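Local coordinates for protein probable zinc protease PqqL (Escherichia coli, PDB 6OFT) that probably acts as a zinc-dependent endopeptidase of the M16 family in the periplasm, this chain being the first half of the protease, at residues V254-Q267 / P315-D329. Numbering follows the deposited sequence.
Sequences VNGIALYYRLPMVQ and PDYQSLFFRVNARDD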
loop_
_atom_site.group_PDB
_atom_site.type_symbol
_atom_site.label_atom_id
_atom_site.label_comp_id
_atom_site.label_asym_id
_atom_site.label_seq_id
_atom_site.Cartn_x
_atom_site.Cartn_y
_atom_site.Cartn_z
ATOM N N VAL A 254 -11.757 16.775 9.816
ATOM C CA VAL A 254 -10.981 16.742 11.061
ATOM C C VAL A 254 -9.819 17.746 11.061
ATOM O O VAL A 254 -9.006 17.760 10.136
ATOM C CB VAL A 254 -10.511 15.283 11.361
ATOM C CG1 VAL A 254 -9.553 15.221 12.544
ATOM C CG2 VAL A 254 -11.700 14.348 11.595
ATOM N N ASN A 255 -9.745 18.572 12.117
ATOM C CA ASN A 255 -8.648 19.512 12.316
ATOM C C ASN A 255 -7.634 18.832 13.212
ATOM O O ASN A 255 -8.018 18.020 14.049
ATOM C CB ASN A 255 -9.127 20.824 12.935
ATOM C CG ASN A 255 -10.054 21.613 12.039
ATOM O OD1 ASN A 255 -9.882 21.702 10.814
ATOM N ND2 ASN A 255 -11.068 22.203 12.634
ATOM N N GLY A 256 -6.352 19.128 13.018
ATOM C CA GLY A 256 -5.312 18.512 13.834
ATOM C C GLY A 256 -3.891 18.881 13.485
ATOM O O GLY A 256 -3.644 19.738 12.632
ATOM N N ILE A 257 -2.951 18.218 14.163
ATOM C CA ILE A 257 -1.515 18.420 14.015
ATOM C C ILE A 257 -0.811 17.064 13.918
ATOM O O ILE A 257 -1.184 16.123 14.610
ATOM C CB ILE A 257 -0.946 19.344 15.148
ATOM C CG1 ILE A 257 0.538 19.742 14.881
ATOM C CG2 ILE A 257 -1.151 18.742 16.560
ATOM C CD1 ILE A 257 1.073 20.940 15.678
ATOM N N ALA A 258 0.199 16.968 13.047
ATOM C CA ALA A 258 0.962 15.745 12.901
ATOM C C ALA A 258 2.448 16.031 12.669
ATOM O O ALA A 258 2.802 17.043 12.054
ATOM C CB ALA A 258 0.396 14.914 11.747
ATOM N N LEU A 259 3.289 15.156 13.178
ATOM C CA LEU A 259 4.744 15.184 12.897
ATOM C C LEU A 259 5.059 13.952 12.038
ATOM O O LEU A 259 4.693 12.873 12.459
ATOM C CB LEU A 259 5.550 15.157 14.188
ATOM C CG LEU A 259 7.057 15.000 14.015
ATOM C CD1 LEU A 259 7.631 16.101 13.156
ATOM C CD2 LEU A 259 7.769 14.971 15.349
ATOM N N TYR A 260 5.636 14.142 10.868
ATOM C CA TYR A 260 5.994 13.077 9.939
ATOM C C TYR A 260 7.504 12.934 9.869
ATOM O O TYR A 260 8.206 13.934 9.724
ATOM C CB TYR A 260 5.507 13.421 8.524
ATOM C CG TYR A 260 4.023 13.250 8.268
ATOM C CD1 TYR A 260 3.106 14.201 8.708
ATOM C CD2 TYR A 260 3.547 12.196 7.490
ATOM C CE1 TYR A 260 1.744 14.077 8.434
ATOM C CE2 TYR A 260 2.184 12.055 7.218
ATOM C CZ TYR A 260 1.283 12.980 7.721
ATOM O OH TYR A 260 -0.062 12.843 7.466
ATOM N N TYR A 261 7.970 11.719 9.964
ATOM C CA TYR A 261 9.395 11.376 9.787
ATOM C C TYR A 261 9.489 10.530 8.508
ATOM O O TYR A 261 8.555 9.815 8.250
ATOM C CB TYR A 261 9.942 10.604 10.986
ATOM C CG TYR A 261 10.166 11.398 12.245
ATOM C CD1 TYR A 261 11.266 12.216 12.390
ATOM C CD2 TYR A 261 9.289 11.318 13.303
ATOM C CE1 TYR A 261 11.493 12.944 13.538
ATOM C CE2 TYR A 261 9.501 12.034 14.464
ATOM C CZ TYR A 261 10.601 12.857 14.579
ATOM O OH TYR A 261 10.836 13.573 15.705
ATOM N N ARG A 262 10.540 10.634 7.732
ATOM C CA ARG A 262 10.715 9.827 6.526
ATOM C C ARG A 262 11.972 9.000 6.741
ATOM O O ARG A 262 12.980 9.520 7.207
ATOM C CB ARG A 262 10.820 10.676 5.245
ATOM C CG ARG A 262 9.638 11.626 4.982
ATOM C CD ARG A 262 9.627 12.154 3.547
ATOM N NE ARG A 262 10.971 12.511 3.077
ATOM C CZ ARG A 262 11.419 12.308 1.843
ATOM N NH1 ARG A 262 10.622 11.782 0.915
ATOM N NH2 ARG A 262 12.662 12.636 1.520
ATOM N N LEU A 263 11.905 7.708 6.437
ATOM C CA LEU A 263 13.049 6.816 6.691
ATOM C C LEU A 263 13.048 5.600 5.758
ATOM O O LEU A 263 11.974 5.231 5.273
ATOM C CB LEU A 263 13.033 6.351 8.177
ATOM C CG LEU A 263 11.823 5.521 8.664
ATOM C CD1 LEU A 263 12.222 4.598 9.784
ATOM C CD2 LEU A 263 10.669 6.415 9.130
ATOM N N PRO A 264 14.201 4.910 5.570
ATOM C CA PRO A 264 14.196 3.702 4.723
ATOM C C PRO A 264 13.220 2.641 5.201
ATOM O O PRO A 264 12.932 2.535 6.403
ATOM C CB PRO A 264 15.644 3.194 4.821
ATOM C CG PRO A 264 16.447 4.414 5.125
ATOM C CD PRO A 264 15.570 5.208 6.055
ATOM N N MET A 265 12.671 1.887 4.254
ATOM C CA MET A 265 11.757 0.810 4.586
ATOM C C MET A 265 12.453 -0.509 4.288
ATOM O O MET A 265 12.838 -0.742 3.141
ATOM C CB MET A 265 10.451 0.922 3.797
ATOM C CG MET A 265 9.469 -0.176 4.139
ATOM S SD MET A 265 7.867 0.171 3.452
ATOM C CE MET A 265 6.881 0.190 4.948
ATOM N N VAL A 266 12.624 -1.363 5.311
ATOM C CA VAL A 266 13.270 -2.665 5.109
ATOM C C VAL A 266 12.237 -3.691 4.661
ATOM O O VAL A 266 11.081 -3.676 5.099
ATOM C CB VAL A 266 14.159 -3.147 6.301
ATOM C CG1 VAL A 266 13.345 -3.872 7.389
ATOM C CG2 VAL A 266 15.323 -4.015 5.812
ATOM N N GLN A 267 12.644 -4.525 3.726
ATOM C CA GLN A 267 11.827 -5.614 3.204
ATOM C C GLN A 267 12.005 -6.773 4.193
ATOM O O GLN A 267 13.141 -7.091 4.545
ATOM C CB GLN A 267 12.341 -6.026 1.810
ATOM C CG GLN A 267 12.327 -4.894 0.785
ATOM C CD GLN A 267 10.987 -4.744 0.123
ATOM O OE1 GLN A 267 10.028 -4.216 0.704
ATOM N NE2 GLN A 267 10.903 -5.206 -1.118
ATOM N N PRO A 315 9.275 2.410 -3.219
ATOM C CA PRO A 315 9.625 0.983 -2.987
ATOM C C PRO A 315 10.631 0.736 -1.844
ATOM O O PRO A 315 10.593 -0.318 -1.227
ATOM C CB PRO A 315 10.195 0.525 -4.345
ATOM C CG PRO A 315 9.612 1.483 -5.350
ATOM C CD PRO A 315 9.546 2.803 -4.621
ATOM N N ASP A 316 11.523 1.711 -1.556
ATOM C CA ASP A 316 12.572 1.583 -0.530
ATOM C C ASP A 316 12.356 2.456 0.712
ATOM O O ASP A 316 13.264 2.553 1.533
ATOM C CB ASP A 316 13.915 1.978 -1.172
ATOM C CG ASP A 316 14.007 3.425 -1.658
ATOM O OD1 ASP A 316 12.951 4.091 -1.763
ATOM O OD2 ASP A 316 15.135 3.889 -1.928
ATOM N N TYR A 317 11.207 3.151 0.808
ATOM C CA TYR A 317 10.998 4.173 1.822
ATOM C C TYR A 317 9.629 4.244 2.439
ATOM O O TYR A 317 8.619 3.937 1.803
ATOM C CB TYR A 317 11.344 5.555 1.217
ATOM C CG TYR A 317 12.542 6.240 1.842
ATOM C CD1 TYR A 317 13.835 5.762 1.627
ATOM C CD2 TYR A 317 12.393 7.408 2.584
ATOM C CE1 TYR A 317 14.947 6.428 2.141
ATOM C CE2 TYR A 317 13.495 8.078 3.109
ATOM C CZ TYR A 317 14.772 7.578 2.894
ATOM O OH TYR A 317 15.867 8.232 3.411
ATOM N N GLN A 318 9.603 4.734 3.680
ATOM C CA GLN A 318 8.391 4.901 4.463
ATOM C C GLN A 318 8.351 6.218 5.241
ATOM O O GLN A 318 9.373 6.884 5.449
ATOM C CB GLN A 318 8.252 3.731 5.455
ATOM C CG GLN A 318 9.279 3.720 6.599
ATOM C CD GLN A 318 9.129 2.523 7.493
ATOM O OE1 GLN A 318 8.027 2.182 7.906
ATOM N NE2 GLN A 318 10.230 1.865 7.826
ATOM N N SER A 319 7.160 6.545 5.717
ATOM C CA SER A 319 6.963 7.647 6.631
ATOM C C SER A 319 6.283 7.149 7.876
ATOM O O SER A 319 5.315 6.385 7.809
ATOM C CB SER A 319 6.158 8.781 6.017
ATOM O OG SER A 319 6.128 9.865 6.935
ATOM N N LEU A 320 6.800 7.579 9.018
ATOM C CA LEU A 320 6.209 7.313 10.317
ATOM C C LEU A 320 5.681 8.652 10.812
ATOM O O LEU A 320 6.455 9.600 10.960
ATOM C CB LEU A 320 7.260 6.761 11.286
ATOM C CG LEU A 320 7.202 5.284 11.638
ATOM C CD1 LEU A 320 7.673 4.430 10.488
ATOM C CD2 LEU A 320 8.096 5.000 12.816
ATOM N N PHE A 321 4.359 8.756 11.014
ATOM C CA PHE A 321 3.775 9.994 11.526
ATOM C C PHE A 321 3.060 9.833 12.868
ATOM O O PHE A 321 2.546 8.757 13.181
ATOM C CB PHE A 321 2.862 10.674 10.500
ATOM C CG PHE A 321 1.610 9.938 10.093
ATOM C CD1 PHE A 321 0.414 10.141 10.772
ATOM C CD2 PHE A 321 1.609 9.087 8.991
ATOM C CE1 PHE A 321 -0.749 9.466 10.391
ATOM C CE2 PHE A 321 0.440 8.433 8.596
ATOM C CZ PHE A 321 -0.735 8.644 9.285
ATOM N N PHE A 322 2.987 10.927 13.633
ATOM C CA PHE A 322 2.319 10.977 14.936
ATOM C C PHE A 322 1.316 12.108 14.868
ATOM O O PHE A 322 1.697 13.261 14.700
ATOM C CB PHE A 322 3.337 11.167 16.072
ATOM C CG PHE A 322 4.408 10.099 16.093
ATOM C CD1 PHE A 322 5.613 10.284 15.420
ATOM C CD2 PHE A 322 4.209 8.905 16.774
ATOM C CE1 PHE A 322 6.590 9.286 15.410
ATOM C CE2 PHE A 322 5.189 7.904 16.771
ATOM C CZ PHE A 322 6.375 8.101 16.092
ATOM N N ARG A 323 0.026 11.764 14.936
ATOM C CA ARG A 323 -1.068 12.716 14.800
ATOM C C ARG A 323 -1.965 12.817 16.024
ATOM O O ARG A 323 -2.251 11.811 16.666
ATOM C CB ARG A 323 -1.889 12.363 13.546
ATOM C CG ARG A 323 -3.073 13.304 13.265
ATOM C CD ARG A 323 -3.859 12.884 12.039
ATOM N NE ARG A 323 -3.063 12.947 10.810
ATOM C CZ ARG A 323 -2.792 14.068 10.149
ATOM N NH1 ARG A 323 -3.240 15.235 10.598
ATOM N NH2 ARG A 323 -2.070 14.031 9.036
ATOM N N VAL A 324 -2.418 14.052 16.328
ATOM C CA VAL A 324 -3.390 14.348 17.371
ATOM C C VAL A 324 -4.512 15.159 16.703
ATOM O O VAL A 324 -4.243 16.209 16.109
ATOM C CB VAL A 324 -2.808 15.043 18.640
ATOM C CG1 VAL A 324 -3.924 15.597 19.521
ATOM C CG2 VAL A 324 -1.927 14.091 19.452
ATOM N N ASN A 325 -5.758 14.659 16.787
ATOM C CA ASN A 325 -6.936 15.319 16.234
ATOM C C ASN A 325 -7.488 16.327 17.230
ATOM O O ASN A 325 -7.657 16.016 18.414
ATOM C CB ASN A 325 -7.987 14.301 15.807
ATOM C CG ASN A 325 -7.454 13.252 14.849
ATOM O OD1 ASN A 325 -7.609 12.046 15.071
ATOM N ND2 ASN A 325 -6.791 13.681 13.776
ATOM N N ALA A 326 -7.724 17.555 16.750
ATOM C CA ALA A 326 -8.217 18.661 17.556
ATOM C C ALA A 326 -9.708 18.607 17.855
ATOM O O ALA A 326 -10.511 18.143 17.040
ATOM C CB ALA A 326 -7.866 19.985 16.903
ATOM N N ARG A 327 -10.056 19.091 19.051
ATOM C CA ARG A 327 -11.422 19.245 19.531
ATOM C C ARG A 327 -11.850 20.581 18.922
ATOM O O ARG A 327 -11.322 21.628 19.317
ATOM C CB ARG A 327 -11.426 19.297 21.068
ATOM C CG ARG A 327 -12.770 19.632 21.685
ATOM C CD ARG A 327 -12.641 19.771 23.188
ATOM N NE ARG A 327 -13.944 19.862 23.848
ATOM C CZ ARG A 327 -14.683 18.814 24.193
ATOM N NH1 ARG A 327 -15.853 18.989 24.791
ATOM N NH2 ARG A 327 -14.264 17.580 23.932
ATOM N N ASP A 328 -12.725 20.521 17.890
ATOM C CA ASP A 328 -13.229 21.665 17.121
ATOM C C ASP A 328 -12.091 22.408 16.383
ATOM O O ASP A 328 -11.494 21.850 15.453
ATOM C CB ASP A 328 -14.071 22.630 17.998
ATOM C CG ASP A 328 -15.236 21.984 18.724
ATOM O OD1 ASP A 328 -16.090 21.363 18.045
ATOM O OD2 ASP A 328 -15.308 22.120 19.973
ATOM N N ASP A 329 -11.790 23.646 16.832
ATOM C CA ASP A 329 -10.779 24.555 16.286
ATOM C C ASP A 329 -9.631 24.798 17.280
ATOM O O ASP A 329 -8.778 25.656 17.044
ATOM C CB ASP A 329 -11.455 25.891 15.901
ATOM C CG ASP A 329 -12.610 25.740 14.927
ATOM O OD1 ASP A 329 -12.622 24.746 14.162
ATOM O OD2 ASP A 329 -13.502 26.610 14.929
HETATM O O HOH W 1 15.120 10.273 4.964
#
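Two antiparallel strands, 256-264 and 317-326, lie side by side in a five-stranded mixed sheet; both fall in the sequence region matching the inactive M16 peptidase domain, and paired backbone hydrogen bonds join Ile257 to Val324, Leu259 to Phe322, Tyr261 to Leu320 and Leu263 to Gln318. On the face bearing Tyr260, Phe321 CB sits over the Tyr260 ring, 3.5 Å from its centroid, while the two rings, tilted by 28°, are slid apart and barely overlap. The backbone pairing with Tyr260 puts CB there; with CG between backbone N and carbonyl carbon (chi1 65°), the Phe321 ring then runs alongside. Further along, the Arg323 guanidinium lays one face on Ala258 CB, and at its edge Arg323 NH2 lies 2.8 Å from Tyr260 OH in a weak, bent hydrogen bond; the same NH2 forms a salt bridge with Glu433. A chi1 of -174° swings Ser319 OG away from its backbone N toward Tyr261 O, to which it donates at 2.8 Å from the face opposite Leu320 N, so that one carbonyl takes two donors. At the far end the Tyr317 ring lies flat against the Leu263-Pro264 peptide, with Pro264 CA 4.0 Å from its centroid, and a water links Tyr317 OH to Arg262 O. Replacing Tyr317 by an alanine would probably cost that peptide its aromatic face and the water its phenolic partner. Gln318, extended beyond CG, donates from NE2 to Pro264 O at 3.1 Å. Strand 430-436 flanks 256-264 and strand 303-314 flanks 317-326, while Trp280 of helix 271-296 packs on Leu263 and Leu320.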